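Local coordinates for cyclic nucleotide-gated potassium channel mll3241 (Mesorhizobium loti, PDB 4MUV), which forms a cyclic nucleotide-regulated potassium channel activated by cAMP, this chain being its cytoplasmic cyclic nucleotide-binding domain, at residues G56-V67 with L77-L88; R41-I52 with S95-L106. The protein carries 3 engineered substitutions. All coordinates share one frame; numbering follows the deposited sequence. Where two conformers were deposited one is given.

Contact 1 of 2, residues G56-V67 with L77-L88. With PCG (cyclic guanosine monophosphate), chain C.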
loop_
_atom_site.group_PDB
_atom_site.type_symbol
_atom_site.label_atom_id
_atom_site.label_comp_id
_atom_site.label_asym_id
_atom_site.label_seq_id
_atom_site.Cartn_x
_atom_site.Cartn_y
_atom_site.Cartn_z
ATOM N N GLY A 56 3.841 -10.622 -5.545
ATOM C CA GLY A 56 3.234 -9.337 -5.253
ATOM C C GLY A 56 3.233 -8.463 -6.488
ATOM O O GLY A 56 4.253 -8.303 -7.134
ATOM N N ASP A 57 2.079 -7.901 -6.812
ATOM C CA ASP A 57 1.917 -7.055 -7.989
ATOM C C ASP A 57 1.273 -5.727 -7.649
ATOM O O ASP A 57 0.893 -4.990 -8.547
ATOM C CB ASP A 57 1.064 -7.781 -9.039
ATOM C CG ASP A 57 -0.346 -8.047 -8.550
ATOM O OD1 ASP A 57 -0.600 -7.831 -7.341
ATOM O OD2 ASP A 57 -1.190 -8.535 -9.355
ATOM N N ARG A 58 1.161 -5.417 -6.367
ATOM C CA ARG A 58 0.596 -4.148 -5.941
ATOM C C ARG A 58 0.985 -3.866 -4.504
ATOM O O ARG A 58 1.497 -4.734 -3.800
ATOM C CB ARG A 58 -0.914 -4.208 -6.055
ATOM C CG ARG A 58 -1.532 -5.193 -5.090
ATOM C CD ARG A 58 -2.900 -5.653 -5.524
ATOM N NE ARG A 58 -2.814 -6.462 -6.723
ATOM C CZ ARG A 58 -3.849 -6.804 -7.477
ATOM N NH1 ARG A 58 -5.078 -6.413 -7.160
ATOM N NH2 ARG A 58 -3.651 -7.543 -8.552
ATOM N N MET A 59 0.759 -2.634 -4.066
ATOM C CA MET A 59 0.894 -2.304 -2.647
ATOM C C MET A 59 -0.331 -1.513 -2.219
ATOM O O MET A 59 -1.210 -1.213 -3.040
ATOM C CB MET A 59 2.191 -1.561 -2.328
ATOM C CG MET A 59 2.258 -0.179 -2.924
ATOM S SD MET A 59 3.583 0.838 -2.248
ATOM C CE MET A 59 2.994 1.060 -0.574
ATOM N N PHE A 60 -0.402 -1.213 -0.928
ATOM C CA PHE A 60 -1.631 -0.732 -0.316
ATOM C C PHE A 60 -1.327 0.370 0.690
ATOM O O PHE A 60 -0.378 0.265 1.484
ATOM C CB PHE A 60 -2.329 -1.851 0.427
ATOM C CG PHE A 60 -2.637 -3.051 -0.421
ATOM C CD1 PHE A 60 -3.840 -3.136 -1.098
ATOM C CD2 PHE A 60 -1.751 -4.101 -0.501
ATOM C CE1 PHE A 60 -4.148 -4.237 -1.870
ATOM C CE2 PHE A 60 -2.047 -5.218 -1.277
ATOM C CZ PHE A 60 -3.250 -5.281 -1.960
ATOM N N PHE A 61 -2.149 1.425 0.666
ATOM C CA PHE A 61 -2.119 2.511 1.646
ATOM C C PHE A 61 -3.343 2.366 2.519
ATOM O O PHE A 61 -4.466 2.327 2.035
ATOM C CB PHE A 61 -2.100 3.858 0.928
ATOM C CG PHE A 61 -0.898 4.004 0.065
ATOM C CD1 PHE A 61 -0.897 3.525 -1.226
ATOM C CD2 PHE A 61 0.266 4.557 0.573
ATOM C CE1 PHE A 61 0.229 3.619 -1.997
ATOM C CE2 PHE A 61 1.404 4.629 -0.198
ATOM C CZ PHE A 61 1.382 4.164 -1.488
ATOM N N VAL A 62 -3.129 2.269 3.834
ATOM C CA VAL A 62 -4.255 2.146 4.765
ATOM C C VAL A 62 -4.869 3.522 4.985
ATOM O O VAL A 62 -4.163 4.483 5.304
ATOM C CB VAL A 62 -3.814 1.577 6.126
ATOM C CG1 VAL A 62 -4.987 1.425 7.057
ATOM C CG2 VAL A 62 -3.115 0.237 5.947
ATOM N N VAL A 63 -6.185 3.636 4.801
ATOM C CA VAL A 63 -6.835 4.935 4.920
ATOM C C VAL A 63 -7.962 4.978 5.936
ATOM O O VAL A 63 -8.298 6.071 6.360
ATOM C CB VAL A 63 -7.223 5.519 3.509
ATOM C CG1 VAL A 63 -5.968 5.934 2.726
ATOM C CG2 VAL A 63 -8.027 4.560 2.694
ATOM N N GLU A 64 -8.516 3.826 6.319
ATOM C CA GLU A 64 -9.516 3.717 7.396
ATOM C C GLU A 64 -9.365 2.328 8.001
ATOM O O GLU A 64 -9.163 1.361 7.267
ATOM C CB GLU A 64 -10.965 3.852 6.877
ATOM C CG GLU A 64 -11.289 5.113 6.061
ATOM C CD GLU A 64 -12.708 5.125 5.510
ATOM O OE1 GLU A 64 -13.222 4.065 5.077
ATOM O OE2 GLU A 64 -13.307 6.205 5.480
ATOM N N GLY A 65 -9.447 2.204 9.322
ATOM C CA GLY A 65 -9.293 0.901 9.942
ATOM C C GLY A 65 -7.847 0.469 10.027
ATOM O O GLY A 65 -6.948 1.263 9.868
ATOM N N SER A 66 -7.626 -0.808 10.299
ATOM C CA SER A 66 -6.278 -1.317 10.480
ATOM C C SER A 66 -6.082 -2.726 9.937
ATOM O O SER A 66 -7.035 -3.505 9.782
ATOM C CB SER A 66 -5.890 -1.274 11.953
ATOM O OG SER A 66 -6.728 -2.111 12.715
ATOM N N VAL A 67 -4.817 -3.032 9.647
ATOM C CA VAL A 67 -4.381 -4.368 9.271
ATOM C C VAL A 67 -3.423 -4.942 10.298
ATOM O O VAL A 67 -2.797 -4.203 11.051
ATOM C CB VAL A 67 -3.733 -4.398 7.873
ATOM C CG1 VAL A 67 -4.704 -3.897 6.831
ATOM C CG2 VAL A 67 -2.442 -3.628 7.845
ATOM N N LEU A 77 -1.087 -1.897 11.474
ATOM C CA LEU A 77 -0.915 -0.687 10.679
ATOM C C LEU A 77 -2.267 -0.013 10.500
ATOM O O LEU A 77 -3.214 -0.623 10.021
ATOM C CB LEU A 77 -0.313 -0.992 9.321
ATOM C CG LEU A 77 1.024 -1.747 9.312
ATOM C CD1 LEU A 77 1.447 -2.063 7.900
ATOM C CD2 LEU A 77 2.090 -0.940 10.001
ATOM N N GLY A 78 -2.329 1.252 10.880
ATOM C CA GLY A 78 -3.535 2.065 10.786
ATOM C C GLY A 78 -3.446 3.135 9.708
ATOM O O GLY A 78 -2.541 3.117 8.879
ATOM N N PRO A 79 -4.407 4.076 9.710
ATOM C CA PRO A 79 -4.440 5.096 8.654
ATOM C C PRO A 79 -3.118 5.823 8.515
ATOM O O PRO A 79 -2.511 6.199 9.529
ATOM C CB PRO A 79 -5.571 6.022 9.106
ATOM C CG PRO A 79 -6.495 5.102 9.843
ATOM C CD PRO A 79 -5.573 4.184 10.606
ATOM N N GLY A 80 -2.678 5.979 7.269
ATOM C CA GLY A 80 -1.437 6.663 6.970
ATOM C C GLY A 80 -0.303 5.702 6.702
ATOM O O GLY A 80 0.698 6.080 6.125
ATOM N N ALA A 81 -0.448 4.456 7.137
ATOM C CA ALA A 81 0.585 3.448 6.935
ATOM C C ALA A 81 0.442 2.806 5.574
ATOM O O ALA A 81 -0.579 2.970 4.912
ATOM C CB ALA A 81 0.503 2.385 8.043
ATOM N N PHE A 82 1.441 2.024 5.185
ATOM C CA PHE A 82 1.394 1.323 3.898
ATOM C C PHE A 82 2.112 -0.005 4.021
ATOM O O PHE A 82 2.938 -0.213 4.914
ATOM C CB PHE A 82 1.954 2.166 2.745
ATOM C CG PHE A 82 3.353 2.645 2.970
ATOM C CD1 PHE A 82 4.442 1.802 2.790
ATOM C CD2 PHE A 82 3.597 3.954 3.352
ATOM C CE1 PHE A 82 5.734 2.235 2.993
ATOM C CE2 PHE A 82 4.893 4.397 3.565
ATOM C CZ PHE A 82 5.965 3.524 3.376
ATOM N N PHE A 83 1.745 -0.928 3.144
ATOM C CA PHE A 83 2.362 -2.249 3.098
ATOM C C PHE A 83 2.306 -2.807 1.684
ATOM O O PHE A 83 1.493 -2.386 0.866
ATOM C CB PHE A 83 1.684 -3.176 4.109
ATOM C CG PHE A 83 0.244 -3.469 3.816
ATOM C CD1 PHE A 83 -0.757 -2.653 4.300
ATOM C CD2 PHE A 83 -0.114 -4.582 3.082
ATOM C CE1 PHE A 83 -2.088 -2.934 4.019
ATOM C CE2 PHE A 83 -1.441 -4.854 2.802
ATOM C CZ PHE A 83 -2.423 -4.043 3.267
ATOM N N GLY A 84 3.180 -3.787 1.423
ATOM C CA GLY A 84 3.275 -4.420 0.115
ATOM C C GLY A 84 4.372 -3.869 -0.766
ATOM O O GLY A 84 4.594 -4.373 -1.864
ATOM N N GLU A 85 5.071 -2.842 -0.275
ATOM C CA GLU A 85 6.170 -2.257 -1.038
ATOM C C GLU A 85 7.357 -3.201 -1.194
ATOM O O GLU A 85 8.069 -3.135 -2.172
ATOM C CB GLU A 85 6.661 -0.945 -0.400
ATOM C CG GLU A 85 7.449 -1.049 0.916
ATOM C CD GLU A 85 6.588 -1.535 2.083
ATOM O OE1 GLU A 85 5.357 -1.287 2.072
ATOM O OE2 GLU A 85 7.134 -2.176 3.004
ATOM N N MET A 86 7.570 -4.107 -0.251
ATOM C CA MET A 86 8.798 -4.890 -0.277
ATOM C C MET A 86 8.880 -5.773 -1.504
ATOM O O MET A 86 9.931 -5.849 -2.138
ATOM C CB MET A 86 8.953 -5.707 1.006
ATOM C CG MET A 86 9.210 -4.841 2.227
ATOM S SD MET A 86 9.048 -5.685 3.811
ATOM C CE MET A 86 10.525 -6.688 3.762
ATOM N N ALA A 87 7.784 -6.434 -1.856
ATOM C CA ALA A 87 7.798 -7.318 -3.026
ATOM C C ALA A 87 7.990 -6.519 -4.301
ATOM O O ALA A 87 8.606 -6.999 -5.254
ATOM C CB ALA A 87 6.523 -8.091 -3.109
ATOM N N LEU A 88 7.456 -5.300 -4.331
ATOM C CA LEU A 88 7.605 -4.461 -5.514
ATOM C C LEU A 88 9.037 -3.980 -5.720
ATOM O O LEU A 88 9.500 -3.861 -6.859
ATOM C CB LEU A 88 6.642 -3.281 -5.476
ATOM C CG LEU A 88 5.163 -3.608 -5.337
ATOM C CD1 LEU A 88 4.310 -2.343 -5.399
ATOM C CD2 LEU A 88 4.725 -4.588 -6.395
HETATM P PA PCG C . 5.566 -7.468 1.240
HETATM O O1A PCG C . 5.372 -7.121 -0.222
HETATM O O2A PCG C . 6.693 -8.383 1.562
HETATM O "O5'" PCG C . 4.253 -8.088 1.769
HETATM C "C5'" PCG C . 4.030 -8.164 3.104
HETATM C "C4'" PCG C . 4.200 -6.753 3.697
HETATM O "O4'" PCG C . 3.969 -6.558 5.142
HETATM C "C3'" PCG C . 5.478 -6.301 3.457
HETATM O "O3'" PCG C . 5.747 -6.104 2.034
HETATM C "C2'" PCG C . 5.514 -4.977 4.324
HETATM O "O2'" PCG C . 5.082 -3.881 3.518
HETATM C "C1'" PCG C . 4.627 -5.220 5.387
HETATM N N9 PCG C . 5.184 -5.238 6.707
HETATM C C8 PCG C . 4.900 -4.378 7.740
HETATM N N7 PCG C . 5.679 -4.609 8.799
HETATM C C5 PCG C . 6.486 -5.658 8.430
HETATM C C6 PCG C . 7.528 -6.350 9.137
HETATM O O6 PCG C . 7.906 -6.106 10.309
HETATM N N1 PCG C . 8.122 -7.362 8.422
HETATM C C2 PCG C . 7.805 -7.678 7.110
HETATM N N2 PCG C . 8.468 -8.679 6.502
HETATM N N3 PCG C . 6.817 -7.043 6.402
HETATM C C4 PCG C . 6.188 -6.015 7.136
HETATM O O HOH W 1 7.087 -7.967 -7.585
HETATM O O HOH W 2 -1.666 5.518 3.984
#
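Val-62 O is gripped by Gly-80 N and a water at the turn that brings the chain back against strand 58-64. Gly-80 N gives it a hydrogen bond of 2.9 Å, the water donates a second, and the CA-H of Pro-79 adds a weaker contact. The same water donates to Ala-81 O, which also accepts from Val-62 N, so two neighbouring carbonyls are tied together. Gly-78 to Ala-81 form a type II turn here. Further along, Phe-60 and Phe-83 exchange a pair of backbone hydrogen bonds, and their side chains share one side of the sheet. Phe-60 CB makes a CH-pi contact over one face of the Phe-83 ring, 3.9 Å from its centroid, while the rings are nearly parallel (22°) but so offset, with centroids 5.1 Å apart, that only their rims come together. Val-62 CG2 comes to the edge of the Phe-83 ring at CE1, 3.9 Å away. Met-59 meets Phe-82 and Leu-88: it turns CG in between its own N and carbonyl carbon (chi1 67°) and curls at the thioether, placing CE 3.6 Å from Phe-82 CB; its CB rests 3.8 Å from Leu-88 CD1. Beyond the strand pair, Gly-84 N donates to the ribose O2' of cyclic GMP at 2.8 Å, and that hydroxyl in turn donates to Glu-85 OE2 at 2.7 Å; Arg-135 forms a salt bridge with the same carboxylate oxygen. Ala-87 N holds the phosphate O1A. A strand of the beta roll thus leads through Gly-84 into a short helix that opens the phosphate-binding cassette of cyclic nucleotide-binding domains.

Contact 2 of 2, residues R41-I52 with S95-L106; sequences RTVPAGAVICRI and SATVSAATTVSL. With PCG (cyclic guanosine monophosphate), chain C.
Ile-49 reaches from the corner of its segment inward against Val-98, Ala-100 and Leu-106. Its CB lies 3.5 Å from Val-98 O; CG1 carries the chain on past that carbonyl, and CG2 branches to 4.2 Å from Leu-106 CD1. With CG1 anti to the carbonyl carbon (chi1 -60°), Ile-49 CD1 ends 3.7 Å from Ala-100 N and 4.0 Å from Leu-106 CD1, the side chains of Ile-49 and Leu-106 meeting tip to tip. Val-43 and Val-104 flank this apolar patch, and Phe-60 and Phe-83 also touch Ile-49. At the backbone, Ile-49 and Cys-50 both face Val-98 in a classic beta bulge: Val-98 O accepts from both Ile-49 N, at 2.8 Å, and Cys-50 N, at 3.2 Å, each donor lying in the carbonyl plane. The CG2 methyl of Val-98 lies 3.4 Å from O4' of cyclic GMP. Past the bulge Thr-97 takes over. Its OG1 receives Ile-52 N at 2.9 Å in an almost straight bond (179°) and also meets a water, while CG2 lies against Cys-50 O. A valine here keeps the branch but lacks the oxygen, and would probably leave Ile-52 N without its acceptor and the backbone at Ile-52 freer to shift. At the start of segment 95-106, Ser-95 grips phosphate O2A with both N and OG, and OG accepts from the guanine N2. Antiparallel pairs running round a corner into two sheets, with the nucleotide held at one end, are characteristic of the cyclic nucleotide-binding beta roll.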
loop_
_atom_site.group_PDB
_atom_site.type_symbol
_atom_site.label_atom_id
_atom_site.label_comp_id
_atom_site.label_asym_id
_atom_site.label_seq_id
_atom_site.Cartn_x
_atom_site.Cartn_y
_atom_site.Cartn_z
ATOM N N ARG A 41 -10.428 0.020 -1.982
ATOM C CA ARG A 41 -10.955 -1.288 -1.636
ATOM C C ARG A 41 -11.233 -1.355 -0.153
ATOM O O ARG A 41 -10.416 -0.937 0.632
ATOM C CB ARG A 41 -9.910 -2.369 -1.948
ATOM C CG ARG A 41 -9.453 -2.408 -3.403
ATOM C CD ARG A 41 -10.599 -2.944 -4.221
ATOM N NE ARG A 41 -10.356 -3.089 -5.666
ATOM C CZ ARG A 41 -10.793 -2.258 -6.616
ATOM N NH1 ARG A 41 -11.434 -1.137 -6.312
ATOM N NH2 ARG A 41 -10.602 -2.571 -7.905
ATOM N N THR A 42 -12.362 -1.933 0.226
ATOM C CA THR A 42 -12.631 -2.252 1.612
ATOM C C THR A 42 -12.558 -3.762 1.808
ATOM O O THR A 42 -13.086 -4.541 1.005
ATOM C CB THR A 42 -13.983 -1.684 2.054
ATOM O OG1 THR A 42 -13.946 -0.257 1.965
ATOM C CG2 THR A 42 -14.306 -2.052 3.489
ATOM N N VAL A 43 -11.861 -4.170 2.859
ATOM C CA VAL A 43 -11.624 -5.578 3.177
ATOM C C VAL A 43 -12.231 -5.912 4.538
ATOM O O VAL A 43 -11.983 -5.199 5.501
ATOM C CB VAL A 43 -10.097 -5.889 3.166
ATOM C CG1 VAL A 43 -9.831 -7.347 3.502
ATOM C CG2 VAL A 43 -9.505 -5.554 1.817
ATOM N N PRO A 44 -13.060 -6.969 4.611
ATOM C CA PRO A 44 -13.691 -7.316 5.892
ATOM C C PRO A 44 -12.668 -7.827 6.900
ATOM O O PRO A 44 -11.656 -8.436 6.552
ATOM C CB PRO A 44 -14.683 -8.428 5.529
ATOM C CG PRO A 44 -14.184 -8.999 4.272
ATOM C CD PRO A 44 -13.435 -7.908 3.543
ATOM N N ALA A 45 -12.985 -7.583 8.158
ATOM C CA ALA A 45 -12.174 -8.032 9.255
ATOM C C ALA A 45 -11.808 -9.500 9.110
ATOM O O ALA A 45 -12.648 -10.338 8.813
ATOM C CB ALA A 45 -12.917 -7.789 10.560
ATOM N N GLY A 46 -10.533 -9.789 9.317
ATOM C CA GLY A 46 -10.006 -11.144 9.318
ATOM C C GLY A 46 -9.490 -11.635 7.974
ATOM O O GLY A 46 -8.694 -12.584 7.935
ATOM N N ALA A 47 -9.879 -10.982 6.876
ATOM C CA ALA A 47 -9.551 -11.482 5.548
ATOM C C ALA A 47 -8.080 -11.227 5.220
ATOM O O ALA A 47 -7.516 -10.179 5.539
ATOM C CB ALA A 47 -10.451 -10.839 4.500
ATOM N N VAL A 48 -7.474 -12.182 4.529
ATOM C CA VAL A 48 -6.091 -12.062 4.090
ATOM C C VAL A 48 -6.019 -11.157 2.874
ATOM O O VAL A 48 -6.787 -11.293 1.931
ATOM C CB VAL A 48 -5.487 -13.456 3.794
ATOM C CG1 VAL A 48 -4.146 -13.341 3.126
ATOM C CG2 VAL A 48 -5.335 -14.221 5.093
ATOM N N ILE A 49 -5.098 -10.210 2.933
ATOM C CA ILE A 49 -4.864 -9.242 1.869
ATOM C C ILE A 49 -3.655 -9.667 1.014
ATOM O O ILE A 49 -3.720 -9.627 -0.221
ATOM C CB ILE A 49 -4.682 -7.836 2.449
ATOM C CG1 ILE A 49 -5.950 -7.428 3.228
ATOM C CG2 ILE A 49 -4.365 -6.876 1.344
ATOM C CD1 ILE A 49 -5.731 -6.340 4.192
ATOM N N CYS A 50 -2.552 -10.032 1.676
ATOM C CA CYS A 50 -1.515 -10.713 0.943
ATOM C C CYS A 50 -0.926 -11.787 1.821
ATOM O O CYS A 50 -1.023 -11.771 3.035
ATOM C CB CYS A 50 -0.469 -9.745 0.438
ATOM S SG CYS A 50 0.342 -8.878 1.757
ATOM N N ARG A 51 -0.426 -12.809 1.147
ATOM C CA ARG A 51 0.011 -14.028 1.799
ATOM C C ARG A 51 1.499 -14.265 1.584
ATOM O O ARG A 51 1.996 -14.167 0.476
ATOM C CB ARG A 51 -0.774 -15.220 1.287
ATOM C CG ARG A 51 -0.533 -16.428 2.171
ATOM C CD ARG A 51 -1.395 -17.565 1.823
ATOM N NE ARG A 51 -2.826 -17.317 1.972
ATOM C CZ ARG A 51 -3.512 -17.384 3.113
ATOM N NH1 ARG A 51 -2.911 -17.614 4.279
ATOM N NH2 ARG A 51 -4.821 -17.186 3.082
ATOM N N ILE A 52 2.183 -14.595 2.662
ATOM C CA ILE A 52 3.601 -14.918 2.602
ATOM C C ILE A 52 3.876 -15.919 1.489
ATOM O O ILE A 52 3.157 -16.898 1.326
ATOM C CB ILE A 52 4.124 -15.440 3.975
ATOM C CG1 ILE A 52 5.650 -15.527 3.971
ATOM C CG2 ILE A 52 3.458 -16.775 4.408
ATOM C CD1 ILE A 52 6.216 -15.821 5.328
ATOM N N SER A 95 6.698 -11.200 1.932
ATOM C CA SER A 95 7.518 -11.598 3.063
ATOM C C SER A 95 6.742 -11.815 4.352
ATOM O O SER A 95 7.326 -12.250 5.343
ATOM C CB SER A 95 8.640 -10.582 3.320
ATOM O OG SER A 95 8.112 -9.334 3.763
ATOM N N ALA A 96 5.443 -11.527 4.328
ATOM C CA ALA A 96 4.593 -11.702 5.497
ATOM C C ALA A 96 3.152 -11.701 5.019
ATOM O O ALA A 96 2.828 -11.107 3.997
ATOM C CB ALA A 96 4.815 -10.576 6.494
ATOM N N THR A 97 2.298 -12.356 5.800
ATOM C CA THR A 97 0.864 -12.327 5.583
ATOM C C THR A 97 0.262 -11.120 6.311
ATOM O O THR A 97 0.503 -10.911 7.508
ATOM C CB THR A 97 0.236 -13.635 6.047
ATOM O OG1 THR A 97 0.790 -14.683 5.241
ATOM C CG2 THR A 97 -1.297 -13.612 5.906
ATOM N N VAL A 98 -0.495 -10.333 5.570
ATOM C CA VAL A 98 -1.178 -9.166 6.096
ATOM C C VAL A 98 -2.667 -9.411 5.922
ATOM O O VAL A 98 -3.116 -9.768 4.845
ATOM C CB VAL A 98 -0.747 -7.884 5.345
ATOM C CG1 VAL A 98 -1.440 -6.655 5.929
ATOM C CG2 VAL A 98 0.761 -7.735 5.350
ATOM N N SER A 99 -3.415 -9.179 6.990
ATOM C CA SER A 99 -4.846 -9.428 7.073
ATOM C C SER A 99 -5.549 -8.175 7.602
ATOM O O SER A 99 -4.948 -7.388 8.341
ATOM C CB SER A 99 -5.112 -10.570 8.060
ATOM O OG SER A 99 -4.390 -11.748 7.759
ATOM N N ALA A 100 -6.812 -8.003 7.265
ATOM C CA ALA A 100 -7.586 -6.950 7.892
ATOM C C ALA A 100 -7.741 -7.276 9.379
ATOM O O ALA A 100 -8.083 -8.397 9.748
ATOM C CB ALA A 100 -8.948 -6.838 7.245
ATOM N N ALA A 101 -7.484 -6.298 10.244
ATOM C CA ALA A 101 -7.707 -6.467 11.674
ATOM C C ALA A 101 -9.177 -6.114 11.968
ATOM O O ALA A 101 -9.993 -6.981 12.233
ATOM C CB ALA A 101 -6.740 -5.594 12.448
ATOM N N THR A 102 -9.500 -4.833 11.879
ATOM C CA THR A 102 -10.863 -4.388 11.766
ATOM C C THR A 102 -11.176 -4.344 10.275
ATOM O O THR A 102 -10.296 -4.544 9.435
ATOM C CB THR A 102 -11.022 -2.985 12.381
ATOM O OG1 THR A 102 -10.168 -2.051 11.709
ATOM C CG2 THR A 102 -10.707 -2.998 13.870
ATOM N N THR A 103 -12.420 -4.062 9.927
ATOM C CA THR A 103 -12.749 -3.727 8.554
ATOM C C THR A 103 -11.823 -2.602 8.140
ATOM O O THR A 103 -11.631 -1.670 8.890
ATOM C CB THR A 103 -14.183 -3.223 8.453
ATOM O OG1 THR A 103 -15.032 -4.060 9.228
ATOM C CG2 THR A 103 -14.606 -3.200 6.999
ATOM N N VAL A 104 -11.234 -2.680 6.950
ATOM C CA VAL A 104 -10.211 -1.721 6.562
ATOM C C VAL A 104 -10.443 -1.187 5.146
ATOM O O VAL A 104 -10.862 -1.925 4.262
ATOM C CB VAL A 104 -8.808 -2.366 6.704
ATOM C CG1 VAL A 104 -8.621 -3.551 5.727
ATOM C CG2 VAL A 104 -7.708 -1.331 6.557
ATOM N N SER A 105 -10.220 0.113 4.941
ATOM C CA SER A 105 -10.194 0.721 3.610
ATOM C C SER A 105 -8.769 0.959 3.221
ATOM O O SER A 105 -7.961 1.497 4.001
ATOM C CB SER A 105 -10.956 2.055 3.513
ATOM O OG SER A 105 -12.314 1.803 3.721
ATOM N N LEU A 106 -8.483 0.560 1.993
ATOM C CA LEU A 106 -7.164 0.622 1.397
ATOM C C LEU A 106 -7.237 1.354 0.075
ATOM O O LEU A 106 -8.233 1.272 -0.627
ATOM C CB LEU A 106 -6.677 -0.800 1.090
ATOM C CG LEU A 106 -6.687 -1.821 2.199
ATOM C CD1 LEU A 106 -6.339 -3.211 1.694
ATOM C CD2 LEU A 106 -5.735 -1.411 3.292
HETATM P PA PCG C . 5.566 -7.468 1.240
HETATM O O1A PCG C . 5.372 -7.121 -0.222
HETATM O O2A PCG C . 6.693 -8.383 1.562
HETATM O "O5'" PCG C . 4.253 -8.088 1.769
HETATM C "C5'" PCG C . 4.030 -8.164 3.104
HETATM C "C4'" PCG C . 4.200 -6.753 3.697
HETATM O "O4'" PCG C . 3.969 -6.558 5.142
HETATM C "C3'" PCG C . 5.478 -6.301 3.457
HETATM O "O3'" PCG C . 5.747 -6.104 2.034
HETATM C "C2'" PCG C . 5.514 -4.977 4.324
HETATM O "O2'" PCG C . 5.082 -3.881 3.518
HETATM C "C1'" PCG C . 4.627 -5.220 5.387
HETATM N N9 PCG C . 5.184 -5.238 6.707
HETATM C C8 PCG C . 4.900 -4.378 7.740
HETATM N N7 PCG C . 5.679 -4.609 8.799
HETATM C C5 PCG C . 6.486 -5.658 8.430
HETATM C C6 PCG C . 7.528 -6.350 9.137
HETATM O O6 PCG C . 7.906 -6.106 10.309
HETATM N N1 PCG C . 8.122 -7.362 8.422
HETATM C C2 PCG C . 7.805 -7.678 7.110
HETATM N N2 PCG C . 8.468 -8.679 6.502
HETATM N N3 PCG C . 6.817 -7.043 6.402
HETATM C C4 PCG C . 6.188 -6.015 7.136
HETATM O O HOH W 3 -0.173 -17.107 5.934
#

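The two contacts, centred about 9 Å apart, build the same beta roll. In one sheet, strand 58-64 of contact 1 pairs with strand 104-110 of contact 2; there Val-63 and Glu-64 bulge opposite Ser-105, and Glu-64 OE1 meets Ser-105 OG at 2.8 Å. In the second sheet, strand 67-70, which segment 56-67 enters, pairs with strand 97-100, and just beyond the strand ends Ser-66 O lies 2.9 Å from Ala-101 N, a probable hydrogen bond. Both contacts reach cyclic GMP: contact 1 supplies groups for the ribose hydroxyl and phosphate O1A, contact 2 for phosphate O2A and the guanine amino group. Arg-94, just before segment 95-106, and Asp-139 add further hydrogen bonds to the ligand.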